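Uncharacterized protein Dfer_1899 (Dyadobacter fermentans, PDB 5HX0) is of unknown function but folds as a sialidase-like beta-propeller, so it may recognise or process a carbohydrate. Local coordinates at residues A[97-102]-A[113-118]; A[128-133]-A[208-214]; A[269-275]-A[343-347]. All blocks are in the same frame, centred on the assembly; numbering follows the deposited sequence.

Contact 1: A[97-102]-A[113-118]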
ATOM      1  N   TYR A  97       2.431   6.125  -0.006  1.00  9.45           N
ATOM      2  CA  TYR A  97       1.160   5.838   0.636  1.00 10.41           C
ATOM      3  C   TYR A  97       0.690   7.020   1.470  1.00  9.64           C
ATOM      4  O   TYR A  97       1.470   7.881   1.868  1.00  8.25           O
ATOM      5  CB  TYR A  97       1.264   4.609   1.551  1.00 10.47           C
ATOM      6  CG  TYR A  97       1.779   3.352   0.868  1.00  6.59           C
ATOM      7  CD1 TYR A  97       1.545   3.118  -0.480  1.00  7.77           C
ATOM      8  CD2 TYR A  97       2.502   2.404   1.587  1.00 11.10           C
ATOM      9  CE1 TYR A  97       2.012   1.946  -1.111  1.00 12.06           C
ATOM     10  CE2 TYR A  97       2.975   1.237   0.980  1.00  9.10           C
ATOM     11  CZ  TYR A  97       2.735   1.005  -0.360  1.00 10.82           C
ATOM     12  OH  TYR A  97       3.224  -0.166  -0.941  1.00 12.33           O
ATOM     13  N   LEU A  98      -0.603   7.039   1.751  1.00  9.71           N
ATOM     14  CA  LEU A  98      -1.179   8.019   2.664  1.00  9.60           C
ATOM     15  C   LEU A  98      -1.187   7.407   4.059  1.00 11.38           C
ATOM     16  O   LEU A  98      -1.812   6.361   4.274  1.00  8.58           O
ATOM     17  CB  LEU A  98      -2.588   8.401   2.212  1.00  6.97           C
ATOM     18  CG  LEU A  98      -2.778   8.830   0.738  1.00 10.63           C
ATOM     19  CD1 LEU A  98      -4.220   9.346   0.506  1.00  5.98           C
ATOM     20  CD2 LEU A  98      -1.757   9.884   0.285  1.00  7.53           C
ATOM     21  N   VAL A  99      -0.485   8.040   5.004  1.00  7.40           N
ATOM     22  CA  VAL A  99      -0.365   7.513   6.362  1.00  8.70           C
ATOM     23  C   VAL A  99      -0.677   8.619   7.365  1.00 10.99           C
ATOM     24  O   VAL A  99      -0.793   9.795   7.014  1.00 10.14           O
ATOM     25  CB  VAL A  99       1.041   6.915   6.628  1.00  6.22           C
ATOM     26  CG1 VAL A  99       1.356   5.796   5.629  1.00  9.34           C
ATOM     27  CG2 VAL A  99       2.095   7.976   6.560  1.00  5.45           C
ATOM     28  N   SER A 100      -0.782   8.236   8.640  1.00  9.47           N
ATOM     29  CA  SER A 100      -1.079   9.208   9.687  1.00 12.34           C
ATOM     30  C   SER A 100      -0.310   8.908  10.965  1.00  9.16           C
ATOM     31  O   SER A 100       0.039   7.756  11.246  1.00  9.49           O
ATOM     32  CB  SER A 100      -2.585   9.239  10.031  1.00 12.89           C
ATOM     33  OG  SER A 100      -2.964   7.996  10.598  1.00 12.48           O
ATOM     34  N   VAL A 101      -0.082   9.964  11.757  1.00  8.18           N
ATOM     35  CA  VAL A 101       0.316   9.833  13.151  1.00  6.18           C
ATOM     36  C   VAL A 101      -0.669  10.662  13.959  1.00  8.26           C
ATOM     37  O   VAL A 101      -1.402  11.493  13.413  1.00 12.11           O
ATOM     38  CB  VAL A 101       1.782  10.270  13.433  1.00  4.80           C
ATOM     39  CG1 VAL A 101       2.786   9.263  12.789  1.00  4.66           C
ATOM     40  CG2 VAL A 101       2.031  11.682  12.918  1.00 10.34           C
ATOM     41  N   LYS A 102      -0.708  10.400  15.274  1.00  6.49           N
ATOM     42  CA  LYS A 102      -1.746  10.949  16.151  1.00 12.89           C
ATOM     43  C   LYS A 102      -1.134  11.509  17.431  1.00 15.39           C
ATOM     44  O   LYS A 102      -0.045  11.107  17.852  1.00 12.30           O
ATOM     45  CB  LYS A 102      -2.790   9.873  16.521  1.00 12.62           C
ATOM     46  CG  LYS A 102      -3.533   9.318  15.317  1.00 15.96           C
ATOM     47  CD  LYS A 102      -4.427   8.120  15.694  1.00 18.20           C
ATOM     48  CE  LYS A 102      -5.377   7.811  14.512  1.00 30.40           C
ATOM     49  NZ  LYS A 102      -6.137   6.524  14.597  1.00 32.84           N
ATOM     50  N   PRO A 113       3.471   5.173  11.916  1.00 12.31           N
ATOM     51  CA  PRO A 113       2.325   5.672  11.152  1.00  8.03           C
ATOM     52  C   PRO A 113       1.336   4.570  10.813  1.00 11.30           C
ATOM     53  O   PRO A 113       1.723   3.443  10.500  1.00 12.92           O
ATOM     54  CB  PRO A 113       2.965   6.248   9.890  1.00 11.53           C
ATOM     55  CG  PRO A 113       4.389   6.606  10.329  1.00 13.73           C
ATOM     56  CD  PRO A 113       4.755   5.501  11.262  1.00 13.84           C
ATOM     57  N   GLU A 114       0.048   4.897  10.896  1.00  8.26           N
ATOM     58  CA  GLU A 114      -0.992   3.986  10.421  1.00  8.67           C
ATOM     59  C   GLU A 114      -1.315   4.285   8.965  1.00 12.97           C
ATOM     60  O   GLU A 114      -1.229   5.426   8.517  1.00 14.71           O
ATOM     61  CB  GLU A 114      -2.270   4.124  11.247  1.00  9.16           C
ATOM     62  CG  GLU A 114      -2.129   3.663  12.669  1.00 19.78           C
ATOM     63  CD  GLU A 114      -3.418   3.851  13.416  1.00 27.19           C
ATOM     64  OE1 GLU A 114      -3.712   4.992  13.842  1.00 18.78           O
ATOM     65  OE2 GLU A 114      -4.154   2.857  13.539  1.00 28.40           O
ATOM     66  N   LEU A 115      -1.731   3.257   8.235  1.00 11.56           N
ATOM     67  CA  LEU A 115      -2.061   3.437   6.830  1.00 11.22           C
ATOM     68  C   LEU A 115      -3.473   3.989   6.682  1.00 16.08           C
ATOM     69  O   LEU A 115      -4.429   3.440   7.241  1.00 14.50           O
ATOM     70  CB  LEU A 115      -1.941   2.115   6.075  1.00 13.45           C
ATOM     71  CG  LEU A 115      -2.223   2.292   4.582  1.00 12.21           C
ATOM     72  CD1 LEU A 115      -1.045   2.879   3.866  1.00 13.34           C
ATOM     73  CD2 LEU A 115      -2.571   0.986   3.973  1.00 21.21           C
ATOM     74  N   ILE A 116      -3.593   5.097   5.962  1.00 10.45           N
ATOM     75  CA  ILE A 116      -4.894   5.558   5.489  1.00  8.38           C
ATOM     76  C   ILE A 116      -5.234   4.917   4.151  1.00 13.09           C
ATOM     77  O   ILE A 116      -6.330   4.388   3.960  1.00 10.96           O
ATOM     78  CB  ILE A 116      -4.931   7.101   5.383  1.00  8.83           C
ATOM     79  CG1 ILE A 116      -4.844   7.750   6.766  1.00 12.10           C
ATOM     80  CG2 ILE A 116      -6.228   7.545   4.663  1.00 10.96           C
ATOM     81  CD1 ILE A 116      -4.626   9.300   6.707  1.00 11.65           C
ATOM     82  N   TYR A 117      -4.292   4.919   3.212  1.00  9.15           N
ATOM     83  CA  TYR A 117      -4.618   4.417   1.885  1.00 10.67           C
ATOM     84  C   TYR A 117      -3.378   4.104   1.067  1.00 13.02           C
ATOM     85  O   TYR A 117      -2.435   4.902   1.023  1.00 11.22           O
ATOM     86  CB  TYR A 117      -5.458   5.438   1.135  1.00 10.93           C
ATOM     87  CG  TYR A 117      -5.974   4.941  -0.203  1.00 13.24           C
ATOM     88  CD1 TYR A 117      -6.893   3.898  -0.275  1.00 14.59           C
ATOM     89  CD2 TYR A 117      -5.573   5.554  -1.387  1.00 11.67           C
ATOM     90  CE1 TYR A 117      -7.378   3.455  -1.507  1.00 15.21           C
ATOM     91  CE2 TYR A 117      -6.054   5.130  -2.622  1.00 10.68           C
ATOM     92  CZ  TYR A 117      -6.956   4.075  -2.669  1.00 15.51           C
ATOM     93  OH  TYR A 117      -7.423   3.654  -3.892  1.00 14.23           O
ATOM     94  N   SER A 118      -3.402   2.950   0.404  0.50 10.08           N
ATOM     95  CA  SER A 118      -2.448   2.607  -0.646  0.50  9.84           C
ATOM     96  C   SER A 118      -3.233   2.329  -1.919  0.50 10.47           C
ATOM     97  O   SER A 118      -4.063   1.411  -1.959  0.50 11.35           O
ATOM     98  CB  SER A 118      -1.601   1.396  -0.259  0.50  9.34           C
ATOM     99  OG  SER A 118      -2.405   0.368   0.295  0.50  7.42           O
TER
HETATM  100  O   HOH W   1      -2.149   7.163  13.122  1.00 13.56           O

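Contact 2: A[128-133]-A[208-214]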
ATOM      1  N   CYS A 128      -5.218  15.529   1.837  1.00 10.99           N
ATOM      2  CA  CYS A 128      -5.826  16.742   2.360  1.00 11.56           C
ATOM      3  C   CYS A 128      -7.081  16.372   3.148  1.00 11.05           C
ATOM      4  O   CYS A 128      -8.090  15.994   2.559  1.00 12.26           O
ATOM      5  CB  CYS A 128      -6.137  17.695   1.198  1.00 14.94           C
ATOM      6  SG  CYS A 128      -4.589  18.397   0.580  1.00 12.84           S
ATOM      7  N   LEU A 129      -7.009  16.488   4.469  1.00  8.04           N
ATOM      8  CA  LEU A 129      -8.106  16.138   5.366  1.00 11.26           C
ATOM      9  C   LEU A 129      -9.095  17.297   5.522  1.00 13.11           C
ATOM     10  O   LEU A 129      -8.699  18.461   5.666  1.00 10.13           O
ATOM     11  CB  LEU A 129      -7.550  15.755   6.743  1.00  9.39           C
ATOM     12  CG  LEU A 129      -6.588  14.564   6.840  1.00 10.11           C
ATOM     13  CD1 LEU A 129      -6.066  14.372   8.288  1.00  9.64           C
ATOM     14  CD2 LEU A 129      -7.289  13.292   6.367  1.00  8.39           C
ATOM     15  N   LEU A 130     -10.388  16.971   5.508  1.00 10.87           N
ATOM     16  CA  LEU A 130     -11.438  17.896   5.946  1.00 10.39           C
ATOM     17  C   LEU A 130     -12.296  17.175   6.977  1.00 14.42           C
ATOM     18  O   LEU A 130     -12.800  16.085   6.699  1.00 11.98           O
ATOM     19  CB  LEU A 130     -12.335  18.354   4.792  1.00 13.00           C
ATOM     20  CG  LEU A 130     -13.507  19.266   5.241  1.00 10.46           C
ATOM     21  CD1 LEU A 130     -12.990  20.629   5.769  1.00 13.97           C
ATOM     22  CD2 LEU A 130     -14.506  19.484   4.109  1.00 14.31           C
ATOM     23  N   GLN A 131     -12.466  17.764   8.157  1.00 10.63           N
ATOM     24  CA  GLN A 131     -13.383  17.212   9.148  1.00 11.72           C
ATOM     25  C   GLN A 131     -14.653  18.057   9.172  1.00 11.17           C
ATOM     26  O   GLN A 131     -14.583  19.255   9.447  1.00 13.48           O
ATOM     27  CB  GLN A 131     -12.761  17.169  10.539  1.00 12.64           C
ATOM     28  CG  GLN A 131     -13.725  16.611  11.591  1.00 15.12           C
ATOM     29  CD  GLN A 131     -13.076  16.474  12.942  1.00 15.85           C
ATOM     30  OE1 GLN A 131     -12.974  15.373  13.474  1.00 20.98           O
ATOM     31  NE2 GLN A 131     -12.596  17.587  13.488  1.00 16.12           N
ATOM     32  N   LEU A 132     -15.802  17.433   8.880  1.00 12.81           N
ATOM     33  CA  LEU A 132     -17.084  18.124   8.958  1.00 14.22           C
ATOM     34  C   LEU A 132     -17.529  18.287  10.410  1.00 14.48           C
ATOM     35  O   LEU A 132     -17.101  17.552  11.302  1.00 12.90           O
ATOM     36  CB  LEU A 132     -18.171  17.361   8.188  1.00 11.79           C
ATOM     37  CG  LEU A 132     -17.833  17.052   6.722  1.00 18.11           C
ATOM     38  CD1 LEU A 132     -19.071  16.552   5.968  1.00 17.43           C
ATOM     39  CD2 LEU A 132     -17.251  18.285   6.036  1.00 20.64           C
ATOM     40  N   LYS A 133     -18.426  19.255  10.637  1.00 14.79           N
ATOM     41  CA  LYS A 133     -18.963  19.450  11.985  1.00 18.08           C
ATOM     42  C   LYS A 133     -19.596  18.176  12.530  1.00 15.70           C
ATOM     43  O   LYS A 133     -19.565  17.939  13.745  1.00 17.23           O
ATOM     44  CB  LYS A 133     -19.999  20.575  11.988  1.00 18.78           C
ATOM     45  CG  LYS A 133     -19.497  21.882  11.424  1.00 22.88           C
ATOM     46  CD  LYS A 133     -18.597  22.562  12.370  1.00 31.61           C
ATOM     47  CE  LYS A 133     -18.463  24.027  11.973  1.00 44.71           C
ATOM     48  NZ  LYS A 133     -17.389  24.670  12.770  1.00 45.92           N
ATOM     49  N   ASN A 208      -6.574  18.556  -6.005  1.00 12.99           N
ATOM     50  CA  ASN A 208      -5.666  19.645  -5.649  1.00 11.34           C
ATOM     51  C   ASN A 208      -4.934  19.286  -4.363  1.00 15.39           C
ATOM     52  O   ASN A 208      -5.263  18.308  -3.684  1.00 16.05           O
ATOM     53  CB  ASN A 208      -6.382  20.991  -5.468  1.00  8.30           C
ATOM     54  CG  ASN A 208      -5.522  22.155  -5.936  1.00 15.55           C
ATOM     55  OD1 ASN A 208      -4.327  21.978  -6.192  1.00 14.46           O
ATOM     56  ND2 ASN A 208      -6.118  23.342  -6.039  1.00 10.92           N
ATOM     57  N   ARG A 209      -3.938  20.105  -4.031  1.00 12.77           N
ATOM     58  CA  ARG A 209      -3.492  20.229  -2.652  1.00 14.73           C
ATOM     59  C   ARG A 209      -4.057  21.533  -2.109  1.00 19.75           C
ATOM     60  O   ARG A 209      -3.884  22.589  -2.728  1.00 13.92           O
ATOM     61  CB  ARG A 209      -1.960  20.210  -2.514  1.00 12.57           C
ATOM     62  CG  ARG A 209      -1.470  20.214  -1.029  1.00 12.29           C
ATOM     63  CD  ARG A 209      -1.482  21.636  -0.392  1.00 13.26           C
ATOM     64  NE  ARG A 209      -0.972  21.634   0.980  1.00 12.91           N
ATOM     65  CZ  ARG A 209      -0.991  22.684   1.797  1.00 13.10           C
ATOM     66  NH1 ARG A 209      -0.459  22.573   3.017  1.00  9.56           N
ATOM     67  NH2 ARG A 209      -1.556  23.840   1.419  1.00 12.28           N
ATOM     68  N   GLY A 210      -4.699  21.461  -0.953  1.00 13.95           N
ATOM     69  CA  GLY A 210      -5.270  22.637  -0.313  1.00 15.48           C
ATOM     70  C   GLY A 210      -6.453  22.244   0.543  1.00 17.07           C
ATOM     71  O   GLY A 210      -6.979  21.138   0.447  1.00 14.08           O
ATOM     72  N   ALA A 211      -6.864  23.179   1.400  1.00 12.86           N
ATOM     73  CA  ALA A 211      -7.981  22.927   2.298  1.00 13.00           C
ATOM     74  C   ALA A 211      -9.315  23.139   1.591  1.00 17.02           C
ATOM     75  O   ALA A 211      -9.505  24.131   0.865  1.00 14.64           O
ATOM     76  CB  ALA A 211      -7.902  23.833   3.531  1.00 12.00           C
HETATM   77  N   MSE A 212     -10.233  22.194   1.803  1.00 14.22           N
HETATM   78  CA  MSE A 212     -11.646  22.375   1.522  1.00 12.91           C
HETATM   79  C   MSE A 212     -12.227  23.192   2.657  1.00 14.08           C
HETATM   80  O   MSE A 212     -11.547  23.416   3.655  1.00 12.23           O
HETATM   81  CB  MSE A 212     -12.366  21.026   1.426  1.00 11.04           C
HETATM   82  CG  MSE A 212     -11.810  20.101   0.380  1.00 12.31           C
HETATM   83 SE   MSE A 212     -12.719  18.378   0.540  0.77 19.74          SE
HETATM   84  CE  MSE A 212     -12.057  17.508  -1.061  1.00 18.47           C
ATOM     85  N   TYR A 213     -13.490  23.617   2.537  1.00 14.95           N
ATOM     86  CA  TYR A 213     -14.118  24.334   3.642  1.00 15.62           C
ATOM     87  C   TYR A 213     -15.600  23.978   3.680  1.00 14.50           C
ATOM     88  O   TYR A 213     -16.263  23.914   2.641  1.00 14.76           O
ATOM     89  CB  TYR A 213     -13.902  25.855   3.511  1.00 14.89           C
ATOM     90  CG  TYR A 213     -14.248  26.623   4.767  1.00 14.70           C
ATOM     91  CD1 TYR A 213     -15.546  27.092   4.980  1.00 18.04           C
ATOM     92  CD2 TYR A 213     -13.291  26.858   5.744  1.00 22.36           C
ATOM     93  CE1 TYR A 213     -15.871  27.781   6.128  1.00 22.96           C
ATOM     94  CE2 TYR A 213     -13.606  27.557   6.903  1.00 21.68           C
ATOM     95  CZ  TYR A 213     -14.897  28.006   7.086  1.00 28.04           C
ATOM     96  OH  TYR A 213     -15.235  28.695   8.224  1.00 35.15           O
ATOM     97  N   GLU A 214     -16.106  23.703   4.875  1.00 10.21           N
ATOM     98  CA  GLU A 214     -17.529  23.421   5.041  1.00 12.55           C
ATOM     99  C   GLU A 214     -18.240  24.757   5.268  1.00 12.03           C
ATOM    100  O   GLU A 214     -18.048  25.399   6.299  1.00 15.46           O
ATOM    101  CB  GLU A 214     -17.749  22.447   6.199  1.00 13.14           C
ATOM    102  CG  GLU A 214     -19.222  22.032   6.364  1.00 16.43           C
ATOM    103  CD  GLU A 214     -19.466  21.155   7.597  1.00 18.25           C
ATOM    104  OE1 GLU A 214     -18.569  21.037   8.463  1.00 14.90           O
ATOM    105  OE2 GLU A 214     -20.574  20.589   7.694  1.00 18.08           O
TER
HETATM  106  O   HOH W   2      -9.390  20.057   3.433  1.00 18.51           O
HETATM  107  O   HOH W   3     -15.944  21.604   9.032  1.00 20.52           O

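Contact 3: A[269-275]-A[343-347]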
ATOM      1  N   TYR A 269     -11.804  29.252   1.727  1.00 14.45           N
ATOM      2  CA  TYR A 269     -12.248  29.712   3.037  1.00 15.04           C
ATOM      3  C   TYR A 269     -13.551  30.497   2.877  1.00 15.55           C
ATOM      4  O   TYR A 269     -13.737  31.201   1.884  1.00 20.45           O
ATOM      5  CB  TYR A 269     -11.134  30.573   3.681  1.00 13.74           C
ATOM      6  CG  TYR A 269     -11.474  31.077   5.060  1.00 19.34           C
ATOM      7  CD1 TYR A 269     -11.400  30.229   6.154  1.00 15.82           C
ATOM      8  CD2 TYR A 269     -11.864  32.402   5.265  1.00 16.70           C
ATOM      9  CE1 TYR A 269     -11.731  30.674   7.429  1.00 23.52           C
ATOM     10  CE2 TYR A 269     -12.190  32.869   6.549  1.00 13.64           C
ATOM     11  CZ  TYR A 269     -12.124  31.979   7.624  1.00 19.05           C
ATOM     12  OH  TYR A 269     -12.445  32.370   8.905  1.00 19.48           O
ATOM     13  N   GLU A 270     -14.459  30.362   3.840  1.00 15.75           N
ATOM     14  CA  GLU A 270     -15.673  31.169   3.869  1.00 16.03           C
ATOM     15  C   GLU A 270     -15.616  32.086   5.074  1.00 19.39           C
ATOM     16  O   GLU A 270     -15.386  31.620   6.198  1.00 18.68           O
ATOM     17  CB  GLU A 270     -16.924  30.296   3.938  1.00 19.03           C
ATOM     18  CG  GLU A 270     -18.229  31.071   3.748  1.00 26.41           C
ATOM     19  CD  GLU A 270     -19.429  30.177   4.006  1.00 32.01           C
ATOM     20  OE1 GLU A 270     -19.692  29.859   5.189  1.00 28.32           O
ATOM     21  OE2 GLU A 270     -20.066  29.740   3.030  1.00 31.42           O
ATOM     22  N   THR A 271     -15.840  33.386   4.842  1.00 20.00           N
ATOM     23  CA  THR A 271     -15.739  34.371   5.912  1.00 18.73           C
ATOM     24  C   THR A 271     -17.046  34.440   6.697  1.00 21.37           C
ATOM     25  O   THR A 271     -18.078  33.936   6.242  1.00 18.20           O
ATOM     26  CB  THR A 271     -15.412  35.740   5.336  1.00 20.90           C
ATOM     27  OG1 THR A 271     -16.560  36.231   4.630  1.00 19.80           O
ATOM     28  CG2 THR A 271     -14.227  35.636   4.395  1.00 15.73           C
ATOM     29  N   PRO A 272     -17.031  35.056   7.886  1.00 19.54           N
ATOM     30  CA  PRO A 272     -18.288  35.165   8.649  1.00 24.91           C
ATOM     31  C   PRO A 272     -19.390  35.872   7.887  1.00 25.34           C
ATOM     32  O   PRO A 272     -20.557  35.478   8.003  1.00 23.15           O
ATOM     33  CB  PRO A 272     -17.863  35.927   9.910  1.00 21.69           C
ATOM     34  CG  PRO A 272     -16.396  35.475  10.118  1.00 18.59           C
ATOM     35  CD  PRO A 272     -15.843  35.378   8.713  1.00 15.55           C
ATOM     36  N   LYS A 273     -19.066  36.865   7.066  1.00 23.62           N
ATOM     37  CA  LYS A 273     -20.101  37.509   6.263  1.00 28.75           C
ATOM     38  C   LYS A 273     -20.468  36.722   5.008  1.00 31.94           C
ATOM     39  O   LYS A 273     -21.384  37.136   4.283  1.00 30.38           O
ATOM     40  CB  LYS A 273     -19.672  38.929   5.895  1.00 28.12           C
ATOM     41  CG  LYS A 273     -19.657  39.870   7.096  1.00 32.81           C
ATOM     42  CD  LYS A 273     -19.219  41.272   6.702  1.00 38.25           C
ATOM     43  CE  LYS A 273     -19.243  42.203   7.899  1.00 50.01           C
ATOM     44  NZ  LYS A 273     -18.549  43.489   7.597  1.00 60.53           N
ATOM     45  N   GLY A 274     -19.808  35.600   4.742  1.00 27.65           N
ATOM     46  CA  GLY A 274     -20.209  34.717   3.665  1.00 24.35           C
ATOM     47  C   GLY A 274     -19.450  34.875   2.368  1.00 25.37           C
ATOM     48  O   GLY A 274     -19.845  34.267   1.360  1.00 21.59           O
ATOM     49  N   ASP A 275     -18.395  35.687   2.346  1.00 19.96           N
ATOM     50  CA  ASP A 275     -17.506  35.713   1.196  1.00 19.98           C
ATOM     51  C   ASP A 275     -16.766  34.385   1.102  1.00 24.58           C
ATOM     52  O   ASP A 275     -16.425  33.772   2.122  1.00 23.66           O
ATOM     53  CB  ASP A 275     -16.488  36.854   1.316  1.00 21.43           C
ATOM     54  CG  ASP A 275     -17.088  38.213   1.017  1.00 29.84           C
ATOM     55  OD1 ASP A 275     -18.326  38.300   0.811  1.00 29.27           O
ATOM     56  OD2 ASP A 275     -16.309  39.192   0.991  1.00 21.89           O
ATOM     57  N   ASN A 343      -7.596  39.866   9.146  1.00 16.59           N
ATOM     58  CA  ASN A 343      -8.881  40.148   9.776  1.00 14.30           C
ATOM     59  C   ASN A 343      -9.924  39.122   9.302  1.00 21.34           C
ATOM     60  O   ASN A 343      -9.674  38.312   8.399  1.00 19.61           O
ATOM     61  CB  ASN A 343      -9.327  41.593   9.494  1.00 16.57           C
ATOM     62  CG  ASN A 343      -9.418  41.923   7.999  1.00 22.64           C
ATOM     63  OD1 ASN A 343      -9.680  41.061   7.164  1.00 21.44           O
ATOM     64  ND2 ASN A 343      -9.212  43.201   7.667  1.00 21.72           N
ATOM     65  N   ALA A 344     -11.104  39.154   9.932  1.00 20.40           N
ATOM     66  CA  ALA A 344     -12.107  38.108   9.697  1.00 14.64           C
ATOM     67  C   ALA A 344     -12.477  37.988   8.221  1.00 15.09           C
ATOM     68  O   ALA A 344     -12.693  36.882   7.714  1.00 17.62           O
ATOM     69  CB  ALA A 344     -13.350  38.390  10.538  1.00 12.67           C
ATOM     70  N   GLU A 345     -12.540  39.106   7.508  1.00 18.67           N
ATOM     71  CA  GLU A 345     -12.947  39.049   6.107  1.00 24.17           C
ATOM     72  C   GLU A 345     -11.770  38.882   5.144  1.00 20.09           C
ATOM     73  O   GLU A 345     -11.977  38.859   3.924  1.00 20.22           O
ATOM     74  CB  GLU A 345     -13.770  40.299   5.773  1.00 24.25           C
ATOM     75  CG  GLU A 345     -15.102  40.326   6.537  1.00 20.47           C
ATOM     76  CD  GLU A 345     -16.002  39.134   6.212  1.00 20.03           C
ATOM     77  OE1 GLU A 345     -16.172  38.838   5.012  1.00 18.49           O
ATOM     78  OE2 GLU A 345     -16.528  38.482   7.158  1.00 20.99           O
ATOM     79  N   CYS A 346     -10.545  38.740   5.664  1.00 17.99           N
ATOM     80  CA  CYS A 346      -9.363  38.428   4.848  1.00 18.07           C
ATOM     81  C   CYS A 346      -9.086  39.515   3.809  1.00 14.76           C
ATOM     82  O   CYS A 346      -8.692  39.222   2.681  1.00 21.62           O
ATOM     83  CB  CYS A 346      -9.491  37.061   4.165  1.00 19.06           C
ATOM     84  SG  CYS A 346      -9.686  35.654   5.304  1.00 18.16           S
ATOM     85  N   THR A 347      -9.266  40.781   4.199  1.00 21.18           N
ATOM     86  CA  THR A 347      -9.032  41.903   3.291  1.00 19.88           C
ATOM     87  C   THR A 347      -7.686  42.585   3.503  1.00 24.68           C
ATOM     88  O   THR A 347      -7.223  43.306   2.611  1.00 25.18           O
ATOM     89  CB  THR A 347     -10.139  42.961   3.440  1.00 20.92           C
ATOM     90  OG1 THR A 347     -10.171  43.450   4.792  1.00 24.38           O
ATOM     91  CG2 THR A 347     -11.497  42.379   3.099  1.00 26.61           C
TER
HETATM   92  O   HOH W   4     -12.838  34.816   9.601  1.00 14.77           O
HETATM   93  O   HOH W   5     -16.574  40.672   3.481  1.00 27.22           O

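Contact 1: A[97-102]-A[113-118]
L98 O takes two backbone donors at once. I116 N lies 2.8 Å from L98 O, and Y117 N lies 3.1 Å from it. Both reach the oxygen from the same face of its plane. This is a classic beta bulge in an antiparallel hairpin, the last two strands of a propeller blade. L98 N bonds Y117 O in return. Beyond the bulge, S100 and E114 form a hydrogen-bonded pair, with S100 N 2.8 Å from E114 O.

At the loop end of the hairpin, K102 crosses E114 at about a right angle. Its chain is extended beyond CG, which carries NZ to the carboxylate. K102 NZ forms a salt bridge with the syn lone pair of E114 OE1 at 3.0 Å. A water also donates to E114 OE1 and bonds S100 OG.

On the other face, the side chains of V99 and P113 lie side by side, CB to CB 3.8 Å. L115 CD1 packs on Y97 CB at 3.7 Å. S118 CB makes a CH-pi contact over one face of the Y97 ring. Y97 OH bonds H119 O of the second subunit, and S118 OG bonds S118 OG of that subunit.

E114 OE1 thus takes both an ammonium and a water, which would favour its charged form.

Contact 2: A[128-133]-A[208-214]
C128 SG accepts a hydrogen bond from G210 N, 3.4 Å away and nearly straight at 170°. This joins the first strand of one beta-propeller blade to the segment leading into the first strand of the next, near the centre of the chain. The two segments run almost parallel, 7° apart end to end. Their CA atoms stay more than 6 Å apart, so side chains and water make the join.

In the middle, L130 crosses M212 obliquely. L130 CD2 comes within 3.8 Å of M212 CB, and the selenium lies just beyond. At the far end, E214 reaches over with its CG anti to the backbone N (chi1 -176°) and the rest of the chain extended. Its OE1 receives K133 N at 2.8 Å on the syn lone pair. K133 CG packs 3.2 Å from E214 OE1. A water donates to both E214 OE1 and Q131 O, so E214 OE1 has two donors, K133 N and the water.

Further out, C128 and L130 pair through the backbone with A140 and L138, while R209 and A211 pair likewise with A266 and V268 of the following blade. The R209 guanidinium bonds P369 O, and I220 packs on both L130 and L132. Between the segments, a second water accepts from M212 N at 2.8 Å and donates to L129 O at 2.8 Å.

Contact 3: A[269-275]-A[343-347]
Two type I beta turns from adjacent propeller blades meet here. T271 to G274 links the first two strands of its blade. N343 to C346 lies in the loop between the last two strands of the next. E345 carries the contact. Its chain bends at chi2 (-61°), which brings the carboxylate against the T271 turn. T271 OG1 donates to E345 OE1 at 2.7 Å, and K273 N donates to E345 OE2 at 3.0 Å. Both donors come on the syn side, tilted somewhat out of the carboxylate plane. One oxygen thus takes a side chain and the other the turn backbone, which fixes the rotation of the group.

T271 OG1 also accepts from D275 N at 3.0 Å, so this hydroxyl ties the turn to the glutamate. The K273 aliphatic chain crosses E345 at about a right angle, with CG 3.4 Å from E345 OE2. P272 CG packs on A344 CB.

Alongside, C346 SG lies obliquely to the Y269 ring, 3.9 Å from Y269 CD2. A water at the ring edge accepts from Y269 OH and donates to A344 O. R318 also bonds Y269 OH.

The D275 and E345 carboxylates come close, D275 OD2 to E345 OE1 4.0 Å, with planes 80° apart. R293 forms a salt bridge with D275 and bonds the backbone oxygen of E345. Its pairing with D275 probably eases the repulsion between the two acids. The donors T271 OG1 and K273 N would favour the charged form of E345.

How the contacts relate
The contacts come in series along the chain and move from blade to blade of the propeller. Contact 1 lies within one blade, between its last two strands. Strand 123-131 of contact 2 follows strand 114-117 directly and begins the next blade. Contact 2 then crosses to the blade of 213-214, and contact 3 joins the two blades after that. Centres of contacts 1 and 2 are about 17 Å apart, as are those of 2 and 3. Contacts 2 and 3 touch where Y213 packs on Y269 and E270. Contacts 1 and 3 lie on opposite sides of the chain's centre, their centres about 33 Å apart. Contact 1 builds one blade; contacts 2 and 3 join neighbouring blades of the ring.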